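Local structure of 3-oxo-glucose-6-phosphate:glutamate aminotransferase (4K2M) at residues E84-L87 and N88-E92; F177-P181 and D182-E186; I260-N264 and E265-K269. The protein catalyses the reversible, pyridoxal phosphate-dependent transfer of an amino group between glutamate and 3-dehydro-glucose 6-phosphate, yielding kanosamine 6-phosphate on the way to the antibiotic neotrehalosadiamine. One frame throughout, in Å; residues are numbered along the deposited sequence.

All three contacts are local and follow one another along the chain without nesting or crossing. Contact 1 lies within a single helix, 80-93, and closes no loop; it packs on helix 299-308 and meets the second subunit. Contact 2 comes next, in the connection from strand 166-169 to strand 192-195, where residues 177-186 turn and lean on helix 207-217 and strand 145-148. Contact 3 is the bend from strand 258-262 of the seven-stranded mixed sheet into helix 265-275. Contacts 1 and 2 lie on opposite sides of the chain's centre, their centres about 45 Å apart; the nearest atoms of contacts 2 and 3 are about 17 Å apart.

Contact 1: E84-L87 and N88-E92; sequences EDIL and NTLTE
Ile86 and Leu90 lie side by side one helical turn apart, pointing the same way, and meet where CG2 of Ile86 touches CD1 of Leu90 at 3.8 Å, an i to i+4 contact of an alpha-helix. CG2 of Ile86 is the branch anti to the backbone N, which sets it beside its own carbonyl carbon and so on the side of the following turn. Beneath this apolar pair, Leu90 N donates to Ile86 O at 2.9 Å.

Glu84 and Asn88 run alongside each other in the same way, but their flat ends are turned 61° apart. Their touch is a loose one, from CG of Glu84 to ND2 of Asn88 at 3.9 Å. A water donates to Glu84 O at 3.2 Å and, more weakly, to Asn88 OD1.

Leu87 O is gripped twice by Thr91: N at 3.0 Å and OG1 at 2.8 Å arrive from opposite faces of the carbonyl plane. With chi1 at -64°, OG1 of Thr91 lies beside its own backbone N and turns back to the preceding turn, a familiar way for a helical threonine to pair its hydroxyl within the helix.

Along the dimer interface, Leu90 packs on Leu90 of the second subunit, while Ile86 and Leu87 reach Leu94 of that subunit. Within the chain, Asp85 is tied to Arg42 and Tyr311, and Ile86 and Leu90 face helix 299-308 through Ile304 and Leu300.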
ATOM      1  N   GLU A  84       4.427  19.216 -12.496  1.00 20.53           N
ATOM      2  CA  GLU A  84       5.757  19.466 -13.038  1.00 19.75           C
ATOM      3  C   GLU A  84       6.861  19.019 -12.070  1.00 17.77           C
ATOM      4  O   GLU A  84       7.807  18.331 -12.479  1.00 19.91           O
ATOM      5  CB  GLU A  84       5.911  20.951 -13.408  1.00 20.69           C
ATOM      6  CG  GLU A  84       7.282  21.316 -13.954  1.00 35.04           C
ATOM      7  CD  GLU A  84       7.305  22.706 -14.575  1.00 65.55           C
ATOM      8  OE1 GLU A  84       6.250  23.376 -14.569  1.00 67.28           O
ATOM      9  OE2 GLU A  84       8.372  23.123 -15.075  1.00 65.76           O
ATOM     10  N   ASP A  85       6.734  19.389 -10.794  1.00 16.71           N
ATOM     11  CA  ASP A  85       7.691  18.976  -9.770  1.00 22.49           C
ATOM     12  C   ASP A  85       7.777  17.458  -9.672  1.00 20.79           C
ATOM     13  O   ASP A  85       8.864  16.903  -9.503  1.00 20.81           O
ATOM     14  CB  ASP A  85       7.301  19.525  -8.393  1.00 21.46           C
ATOM     15  CG  ASP A  85       7.512  21.024  -8.271  1.00 38.97           C
ATOM     16  OD1 ASP A  85       8.210  21.601  -9.131  1.00 28.18           O
ATOM     17  OD2 ASP A  85       6.991  21.619  -7.304  1.00 36.55           O
ATOM     18  N   ILE A  86       6.623  16.796  -9.732  1.00 18.73           N
ATOM     19  CA  ILE A  86       6.570  15.340  -9.560  1.00 18.96           C
ATOM     20  C   ILE A  86       7.201  14.626 -10.749  1.00 21.15           C
ATOM     21  O   ILE A  86       7.989  13.697 -10.581  1.00 21.35           O
ATOM     22  CB  ILE A  86       5.123  14.858  -9.324  1.00 15.08           C
ATOM     23  CG1 ILE A  86       4.615  15.349  -7.961  1.00 17.78           C
ATOM     24  CG2 ILE A  86       5.028  13.342  -9.406  1.00 14.22           C
ATOM     25  CD1 ILE A  86       3.080  15.353  -7.857  1.00 14.94           C
ATOM     26  N   LEU A  87       6.877  15.070 -11.955  1.00 17.41           N
ATOM     27  CA  LEU A  87       7.496  14.497 -13.151  1.00 21.44           C
ATOM     28  C   LEU A  87       9.011  14.665 -13.119  1.00 21.15           C
ATOM     29  O   LEU A  87       9.748  13.776 -13.557  1.00 22.77           O
ATOM     30  CB  LEU A  87       6.912  15.117 -14.414  1.00 22.25           C
ATOM     31  CG  LEU A  87       5.494  14.680 -14.755  1.00 24.28           C
ATOM     32  CD1 LEU A  87       4.922  15.536 -15.885  1.00 22.64           C
ATOM     33  CD2 LEU A  87       5.475  13.207 -15.159  1.00 24.40           C
ATOM     34  N   ASN A  88       9.468  15.803 -12.607  1.00 21.78           N
ATOM     35  CA  ASN A  88      10.897  16.069 -12.447  1.00 25.40           C
ATOM     36  C   ASN A  88      11.594  15.101 -11.494  1.00 24.68           C
ATOM     37  O   ASN A  88      12.664  14.577 -11.809  1.00 23.87           O
ATOM     38  CB  ASN A  88      11.142  17.511 -11.981  1.00 29.57           C
ATOM     39  CG  ASN A  88      11.085  18.510 -13.121  1.00 34.70           C
ATOM     40  OD1 ASN A  88      11.358  18.163 -14.269  1.00 37.01           O
ATOM     41  ND2 ASN A  88      10.724  19.755 -12.809  1.00 35.08           N
ATOM     42  N   THR A  89      10.998  14.873 -10.325  0.64 23.78           N
ATOM     43  CA  THR A  89      11.610  13.964  -9.360  0.64 23.66           C
ATOM     44  C   THR A  89      11.548  12.507  -9.845  0.64 24.14           C
ATOM     45  O   THR A  89      12.480  11.734  -9.619  0.64 26.08           O
ATOM     46  CB  THR A  89      11.037  14.122  -7.913  0.64 28.05           C
ATOM     47  OG1 THR A  89      11.986  13.617  -6.963  0.64 29.07           O
ATOM     48  CG2 THR A  89       9.718  13.374  -7.740  0.64 27.32           C
ATOM     49  N   LEU A  90      10.472  12.145 -10.538  1.00 21.03           N
ATOM     50  CA  LEU A  90      10.316  10.782 -11.036  1.00 20.04           C
ATOM     51  C   LEU A  90      11.300  10.502 -12.164  1.00 21.33           C
ATOM     52  O   LEU A  90      11.692   9.361 -12.392  1.00 16.62           O
ATOM     53  CB  LEU A  90       8.884  10.526 -11.497  1.00 21.67           C
ATOM     54  CG  LEU A  90       7.863  10.584 -10.356  1.00 27.77           C
ATOM     55  CD1 LEU A  90       6.481  10.146 -10.828  1.00 29.67           C
ATOM     56  CD2 LEU A  90       8.321   9.755  -9.134  1.00 26.31           C
ATOM     57  N   THR A  91      11.690  11.549 -12.881  1.00 24.42           N
ATOM     58  CA  THR A  91      12.714  11.406 -13.904  1.00 18.89           C
ATOM     59  C   THR A  91      14.033  10.956 -13.274  1.00 18.85           C
ATOM     60  O   THR A  91      14.823  10.232 -13.894  1.00 21.32           O
ATOM     61  CB  THR A  91      12.908  12.731 -14.665  1.00 27.35           C
ATOM     62  OG1 THR A  91      11.695  13.047 -15.363  1.00 23.54           O
ATOM     63  CG2 THR A  91      14.030  12.608 -15.676  1.00 33.79           C
ATOM     64  N   GLU A  92      14.259  11.364 -12.031  1.00 18.79           N
ATOM     65  CA  GLU A  92      15.447  10.949 -11.279  1.00 20.35           C
ATOM     66  C   GLU A  92      15.245   9.645 -10.511  1.00 20.35           C
ATOM     67  O   GLU A  92      16.173   8.831 -10.392  1.00 24.08           O
ATOM     68  CB  GLU A  92      15.854  12.037 -10.284  1.00 26.46           C
ATOM     69  CG  GLU A  92      15.956  13.428 -10.881  1.00 47.05           C
ATOM     70  CD  GLU A  92      16.235  14.486  -9.824  1.00 73.03           C
ATOM     71  OE1 GLU A  92      16.427  14.111  -8.644  1.00 52.58           O
ATOM     72  OE2 GLU A  92      16.259  15.688 -10.170  1.00 68.96           O
TER
HETATM   73  O   HOH W   1       8.609  18.368 -15.552  1.00 37.25           O

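Contact 2: F177-P181 and D182-E186; sequences FCIDP and DKIEE
Asp180 and Lys183 close a tight turn, Lys183 N donating to Asp180 O at 2.8 Å, and Asp180 also forms an Asx turn by accepting from Asp182 N through OD1 at 3.0 Å. The turn belongs to the connection between strands 166-169 and 192-195 of the aminotransferase sheet. CG of Asp180 is anti to the backbone N (chi1 -172°), and this turns the carboxylate forward past Pro181, where the N-H of Asp182 meets OD1 from above the carboxylate plane. A second turn overlaps the first: Ile184 N donates to Pro181 O at 3.3 Å.

The tightly packed side is apolar. Ile179 and Ile184 cross at about a right angle, with CD1 of Ile179 against CG1 of Ile184 at 3.9 Å, while CD1 of Ile184 also rests on CA of Pro181. Both isoleucines are buried, touching Ile147 of strand 145-148 and Ile210 of helix 207-217.

The other side is polar and wetter. The carboxylates of Asp180 and Asp182 stand with their planes 62° apart, and a water donates to both Asp180 OD1 and Asp182 OD2, which probably eases the proximity of two like charges. His209 takes the other oxygen of Asp182. Lys183 lays its CG against the carboxylate of Asp180, but its chain bends at chi2 and its ammonium stays short of a salt bridge. At the second turn, another water donates to Pro181 O at 2.6 Å and accepts from Glu185 N at 3.1 Å.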
ATOM      1  N   PHE A 177     -17.896  17.860  16.868  1.00 14.36           N
ATOM      2  CA  PHE A 177     -17.916  16.540  16.214  1.00 13.16           C
ATOM      3  C   PHE A 177     -16.823  15.585  16.701  1.00 16.78           C
ATOM      4  O   PHE A 177     -16.658  14.492  16.152  1.00 16.43           O
ATOM      5  CB  PHE A 177     -17.879  16.646  14.687  1.00 13.52           C
ATOM      6  CG  PHE A 177     -19.014  17.439  14.106  1.00 14.61           C
ATOM      7  CD1 PHE A 177     -20.272  16.854  13.931  1.00 19.09           C
ATOM      8  CD2 PHE A 177     -18.815  18.759  13.708  1.00 15.05           C
ATOM      9  CE1 PHE A 177     -21.321  17.587  13.383  1.00 22.06           C
ATOM     10  CE2 PHE A 177     -19.849  19.497  13.165  1.00 18.30           C
ATOM     11  CZ  PHE A 177     -21.111  18.913  13.007  1.00 18.37           C
ATOM     12  N   CYS A 178     -16.108  15.976  17.751  1.00 14.37           N
ATOM     13  CA  CYS A 178     -15.057  15.130  18.310  1.00 10.45           C
ATOM     14  C   CYS A 178     -15.540  14.427  19.561  1.00 13.82           C
ATOM     15  O   CYS A 178     -16.515  14.848  20.195  1.00 14.95           O
ATOM     16  CB  CYS A 178     -13.802  15.952  18.632  1.00 11.20           C
ATOM     17  SG  CYS A 178     -13.050  16.666  17.163  1.00 16.43           S
ATOM     18  N   ILE A 179     -14.837  13.360  19.924  1.00 12.84           N
ATOM     19  CA  ILE A 179     -15.205  12.548  21.080  1.00 14.81           C
ATOM     20  C   ILE A 179     -15.361  13.407  22.333  1.00 16.55           C
ATOM     21  O   ILE A 179     -14.526  14.254  22.627  1.00 16.99           O
ATOM     22  CB  ILE A 179     -14.182  11.407  21.287  1.00 14.30           C
ATOM     23  CG1 ILE A 179     -14.636  10.442  22.387  1.00 14.33           C
ATOM     24  CG2 ILE A 179     -12.779  11.953  21.575  1.00 16.81           C
ATOM     25  CD1 ILE A 179     -13.741   9.196  22.451  1.00 18.68           C
ATOM     26  N   ASP A 180     -16.454  13.212  23.063  1.00 13.53           N
ATOM     27  CA  ASP A 180     -16.722  14.058  24.232  1.00 19.68           C
ATOM     28  C   ASP A 180     -15.936  13.505  25.415  1.00 15.23           C
ATOM     29  O   ASP A 180     -16.215  12.404  25.894  1.00 14.34           O
ATOM     30  CB  ASP A 180     -18.227  14.056  24.516  1.00 18.69           C
ATOM     31  CG  ASP A 180     -18.639  15.053  25.601  1.00 23.68           C
ATOM     32  OD1 ASP A 180     -17.766  15.612  26.304  1.00 20.81           O
ATOM     33  OD2 ASP A 180     -19.860  15.258  25.752  1.00 26.07           O
ATOM     34  N   PRO A 181     -14.934  14.257  25.899  1.00 15.60           N
ATOM     35  CA  PRO A 181     -14.096  13.685  26.957  1.00 16.86           C
ATOM     36  C   PRO A 181     -14.933  13.436  28.200  1.00 18.47           C
ATOM     37  O   PRO A 181     -14.621  12.551  28.999  1.00 19.41           O
ATOM     38  CB  PRO A 181     -13.073  14.788  27.244  1.00 20.07           C
ATOM     39  CG  PRO A 181     -13.107  15.683  26.045  1.00 22.61           C
ATOM     40  CD  PRO A 181     -14.531  15.630  25.552  1.00 18.41           C
ATOM     41  N   ASP A 182     -16.012  14.195  28.343  1.00 21.07           N
ATOM     42  CA  ASP A 182     -16.911  13.989  29.475  1.00 19.34           C
ATOM     43  C   ASP A 182     -17.738  12.701  29.392  1.00 23.68           C
ATOM     44  O   ASP A 182     -18.497  12.404  30.308  1.00 26.43           O
ATOM     45  CB  ASP A 182     -17.837  15.192  29.632  1.00 18.42           C
ATOM     46  CG  ASP A 182     -17.111  16.420  30.137  1.00 36.21           C
ATOM     47  OD1 ASP A 182     -16.180  16.262  30.955  1.00 33.16           O
ATOM     48  OD2 ASP A 182     -17.473  17.537  29.713  1.00 40.99           O
ATOM     49  N   LYS A 183     -17.590  11.936  28.308  1.00 20.56           N
ATOM     50  CA  LYS A 183     -18.335  10.678  28.143  1.00 15.55           C
ATOM     51  C   LYS A 183     -17.417   9.464  28.161  1.00 17.13           C
ATOM     52  O   LYS A 183     -17.865   8.317  28.093  1.00 19.82           O
ATOM     53  CB  LYS A 183     -19.090  10.672  26.803  1.00 20.52           C
ATOM     54  CG  LYS A 183     -20.186  11.707  26.674  1.00 21.37           C
ATOM     55  CD  LYS A 183     -21.406  11.333  27.509  1.00 30.40           C
ATOM     56  CE  LYS A 183     -22.601  12.178  27.092  1.00 41.59           C
ATOM     57  NZ  LYS A 183     -23.777  11.935  27.973  1.00 50.37           N
ATOM     58  N   ILE A 184     -16.119   9.711  28.240  1.00 16.59           N
ATOM     59  CA  ILE A 184     -15.163   8.626  28.093  1.00 13.52           C
ATOM     60  C   ILE A 184     -15.108   7.773  29.354  1.00 15.16           C
ATOM     61  O   ILE A 184     -15.134   6.544  29.285  1.00 15.53           O
ATOM     62  CB  ILE A 184     -13.763   9.180  27.754  1.00 15.22           C
ATOM     63  CG1 ILE A 184     -13.786   9.793  26.352  1.00 12.96           C
ATOM     64  CG2 ILE A 184     -12.704   8.082  27.849  1.00 20.86           C
ATOM     65  CD1 ILE A 184     -12.471  10.502  25.976  1.00 14.00           C
ATOM     66  N   GLU A 185     -15.047   8.426  30.508  1.00 16.60           N
ATOM     67  CA  GLU A 185     -14.840   7.705  31.756  1.00 12.97           C
ATOM     68  C   GLU A 185     -15.960   6.696  32.022  1.00 16.69           C
ATOM     69  O   GLU A 185     -15.706   5.571  32.455  1.00 17.44           O
ATOM     70  CB  GLU A 185     -14.695   8.691  32.925  1.00 15.24           C
ATOM     71  CG  GLU A 185     -14.532   7.997  34.262  1.00 16.51           C
ATOM     72  CD  GLU A 185     -14.192   8.969  35.375  1.00 32.40           C
ATOM     73  OE1 GLU A 185     -13.626   8.526  36.393  1.00 26.58           O
ATOM     74  OE2 GLU A 185     -14.489  10.172  35.222  1.00 30.19           O
ATOM     75  N   GLU A 186     -17.191   7.090  31.714  1.00 17.34           N
ATOM     76  CA  GLU A 186     -18.358   6.199  31.829  1.00 19.49           C
ATOM     77  C   GLU A 186     -18.173   4.850  31.087  1.00 23.16           C
ATOM     78  O   GLU A 186     -18.667   3.815  31.534  1.00 20.05           O
ATOM     79  CB  GLU A 186     -19.603   6.955  31.310  1.00 21.37           C
ATOM     80  CG  GLU A 186     -20.802   6.092  30.947  1.00 43.26           C
ATOM     81  CD  GLU A 186     -22.023   6.911  30.524  1.00 57.91           C
ATOM     82  OE1 GLU A 186     -21.860   7.902  29.775  1.00 31.80           O
ATOM     83  OE2 GLU A 186     -23.151   6.556  30.940  1.00 37.52           O
TER
HETATM   84  O   HOH W   2     -18.502  17.905  27.089  1.00 45.18           O
HETATM   85  O   HOH W   3     -15.405  11.404  31.204  1.00 18.73           O

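Contact 3: I260-N264 and E265-K269; sequences IATDN and EELAK
Asn264 uses both of its oxygens on the first turn of the helix that it starts: OD1 accepts from Leu267 N, and the backbone O accepts from Ala268 N. The residue stands at the N-cap of helix 265-275. A chi1 of -172° carries the amide away from its own N-H and over the start of the helix. The side-chain bond is short, 2.8 Å from Leu267 N to Asn264 OD1, and the N-H arrives in the plane of the amide on a lone pair. Glu266 N also lies close to the same OD1, at 3.1 Å. The second bond, Ala268 N to Asn264 O at 2.9 Å, opens the regular helical series.

Just before the cap, the chain leaves its strand through an ST turn, in which Asn264 N donates to Thr262 OG1 at 3.2 Å in a nearly straight hydrogen bond (172°). This bond links the capping residue to the strand end. The same hydroxyl is bonded to Asp239 O, so two partners fix its rotation.

Thr262 then packs on the helix with both branches. OG1 lies 3.7 Å from CD2 of Leu267, the two side chains slanting across one another, and CG2 touches CB of Ala268 at 3.9 Å. Farther out, Lys269 NZ forms a salt bridge with Glu266 OE1, one turn back.

Strand 258-262 runs antiparallel to both of its sheet neighbours, 120-124 and 240-244. Tyr120 of the former touches Thr262, Glu265 and Ala268, whereas Leu267 packs on Ile240 of the latter and on Ala137 at the end of helix 127-137.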
ATOM      1  N   ILE A 260       3.209   6.935  11.291  1.00 11.88           N
ATOM      2  CA  ILE A 260       3.074   6.864  12.738  1.00 10.69           C
ATOM      3  C   ILE A 260       4.145   7.776  13.322  1.00 10.73           C
ATOM      4  O   ILE A 260       5.292   7.741  12.884  1.00 15.26           O
ATOM      5  CB  ILE A 260       3.357   5.446  13.221  1.00 15.19           C
ATOM      6  CG1 ILE A 260       2.270   4.491  12.732  1.00 14.14           C
ATOM      7  CG2 ILE A 260       3.399   5.402  14.748  1.00 16.15           C
ATOM      8  CD1 ILE A 260       2.634   3.019  12.936  1.00 16.24           C
ATOM      9  N   ALA A 261       3.787   8.598  14.304  1.00 13.34           N
ATOM     10  CA  ALA A 261       4.783   9.442  14.955  1.00 16.23           C
ATOM     11  C   ALA A 261       4.752   9.197  16.445  1.00 15.37           C
ATOM     12  O   ALA A 261       3.684   9.080  17.039  1.00 13.85           O
ATOM     13  CB  ALA A 261       4.531  10.906  14.651  1.00 15.02           C
ATOM     14  N   THR A 262       5.929   9.089  17.056  1.00 12.48           N
ATOM     15  CA  THR A 262       5.990   8.876  18.501  1.00 12.22           C
ATOM     16  C   THR A 262       7.303   9.406  19.039  1.00 15.75           C
ATOM     17  O   THR A 262       8.274   9.535  18.288  1.00 17.07           O
ATOM     18  CB  THR A 262       5.807   7.381  18.883  1.00 15.15           C
ATOM     19  OG1 THR A 262       5.737   7.261  20.316  1.00 18.85           O
ATOM     20  CG2 THR A 262       6.968   6.525  18.362  1.00 14.80           C
ATOM     21  N   ASP A 263       7.318   9.742  20.330  1.00 17.84           N
ATOM     22  CA  ASP A 263       8.559  10.101  20.999  1.00 19.12           C
ATOM     23  C   ASP A 263       9.226   8.900  21.662  1.00 20.73           C
ATOM     24  O   ASP A 263      10.367   8.988  22.113  1.00 20.67           O
ATOM     25  CB  ASP A 263       8.320  11.201  22.042  1.00 18.51           C
ATOM     26  CG  ASP A 263       8.153  12.576  21.419  1.00 29.63           C
ATOM     27  OD1 ASP A 263       8.756  12.837  20.355  1.00 19.93           O
ATOM     28  OD2 ASP A 263       7.427  13.412  22.006  1.00 26.58           O
ATOM     29  N   ASN A 264       8.525   7.770  21.721  1.00 15.67           N
ATOM     30  CA  ASN A 264       9.036   6.637  22.480  1.00 17.08           C
ATOM     31  C   ASN A 264       9.832   5.679  21.607  1.00 18.57           C
ATOM     32  O   ASN A 264       9.289   5.111  20.662  1.00 17.06           O
ATOM     33  CB  ASN A 264       7.899   5.871  23.155  1.00 16.41           C
ATOM     34  CG  ASN A 264       8.415   4.817  24.103  1.00 23.63           C
ATOM     35  OD1 ASN A 264       8.792   3.723  23.684  1.00 21.82           O
ATOM     36  ND2 ASN A 264       8.453   5.145  25.393  1.00 26.99           N
ATOM     37  N   GLU A 265      11.112   5.494  21.929  1.00 18.47           N
ATOM     38  CA  GLU A 265      11.998   4.666  21.104  1.00 20.18           C
ATOM     39  C   GLU A 265      11.588   3.197  21.036  1.00 18.68           C
ATOM     40  O   GLU A 265      11.618   2.594  19.958  1.00 18.16           O
ATOM     41  CB  GLU A 265      13.458   4.788  21.574  1.00 20.78           C
ATOM     42  CG  GLU A 265      14.478   4.154  20.609  1.00 27.06           C
ATOM     43  CD  GLU A 265      14.729   2.676  20.893  1.00 33.21           C
ATOM     44  OE1 GLU A 265      14.416   2.221  22.014  1.00 37.48           O
ATOM     45  OE2 GLU A 265      15.240   1.970  19.992  1.00 43.48           O
ATOM     46  N   GLU A 266      11.241   2.594  22.172  1.00 19.90           N
ATOM     47  CA  GLU A 266      10.866   1.183  22.124  1.00 22.88           C
ATOM     48  C   GLU A 266       9.585   1.012  21.320  1.00 16.17           C
ATOM     49  O   GLU A 266       9.412   0.028  20.600  1.00 17.67           O
ATOM     50  CB  GLU A 266      10.674   0.590  23.520  1.00 25.64           C
ATOM     51  CG  GLU A 266      11.960   0.448  24.337  1.00 32.78           C
ATOM     52  CD  GLU A 266      12.877  -0.672  23.852  1.00 50.61           C
ATOM     53  OE1 GLU A 266      12.468  -1.471  22.977  1.00 32.52           O
ATOM     54  OE2 GLU A 266      14.015  -0.751  24.365  1.00 41.21           O
ATOM     55  N   LEU A 267       8.683   1.976  21.452  1.00 16.70           N
ATOM     56  CA  LEU A 267       7.419   1.914  20.726  1.00 18.68           C
ATOM     57  C   LEU A 267       7.680   2.070  19.229  1.00 18.88           C
ATOM     58  O   LEU A 267       7.115   1.343  18.415  1.00 17.27           O
ATOM     59  CB  LEU A 267       6.453   2.982  21.243  1.00 18.68           C
ATOM     60  CG  LEU A 267       5.027   3.002  20.725  1.00 25.09           C
ATOM     61  CD1 LEU A 267       4.370   1.627  20.896  1.00 23.97           C
ATOM     62  CD2 LEU A 267       4.246   4.088  21.484  1.00 25.28           C
ATOM     63  N   ALA A 268       8.560   3.000  18.866  1.00 12.97           N
ATOM     64  CA  ALA A 268       8.967   3.169  17.475  1.00 14.46           C
ATOM     65  C   ALA A 268       9.543   1.889  16.880  1.00 16.93           C
ATOM     66  O   ALA A 268       9.221   1.516  15.749  1.00 15.49           O
ATOM     67  CB  ALA A 268       9.971   4.309  17.350  1.00 15.48           C
ATOM     68  N   LYS A 269      10.400   1.214  17.639  1.00 16.31           N
ATOM     69  CA  LYS A 269      11.007  -0.022  17.168  1.00 19.33           C
ATOM     70  C   LYS A 269       9.936  -1.073  16.886  1.00 14.50           C
ATOM     71  O   LYS A 269       9.974  -1.781  15.857  1.00 13.99           O
ATOM     72  CB  LYS A 269      12.022  -0.540  18.194  1.00 20.79           C
ATOM     73  CG  LYS A 269      12.524  -1.942  17.876  1.00 22.33           C
ATOM     74  CD  LYS A 269      13.804  -2.263  18.636  1.00 39.18           C
ATOM     75  CE  LYS A 269      13.695  -1.867  20.089  1.00 41.11           C
ATOM     76  NZ  LYS A 269      14.585  -2.657  20.992  1.00 38.31           N
TER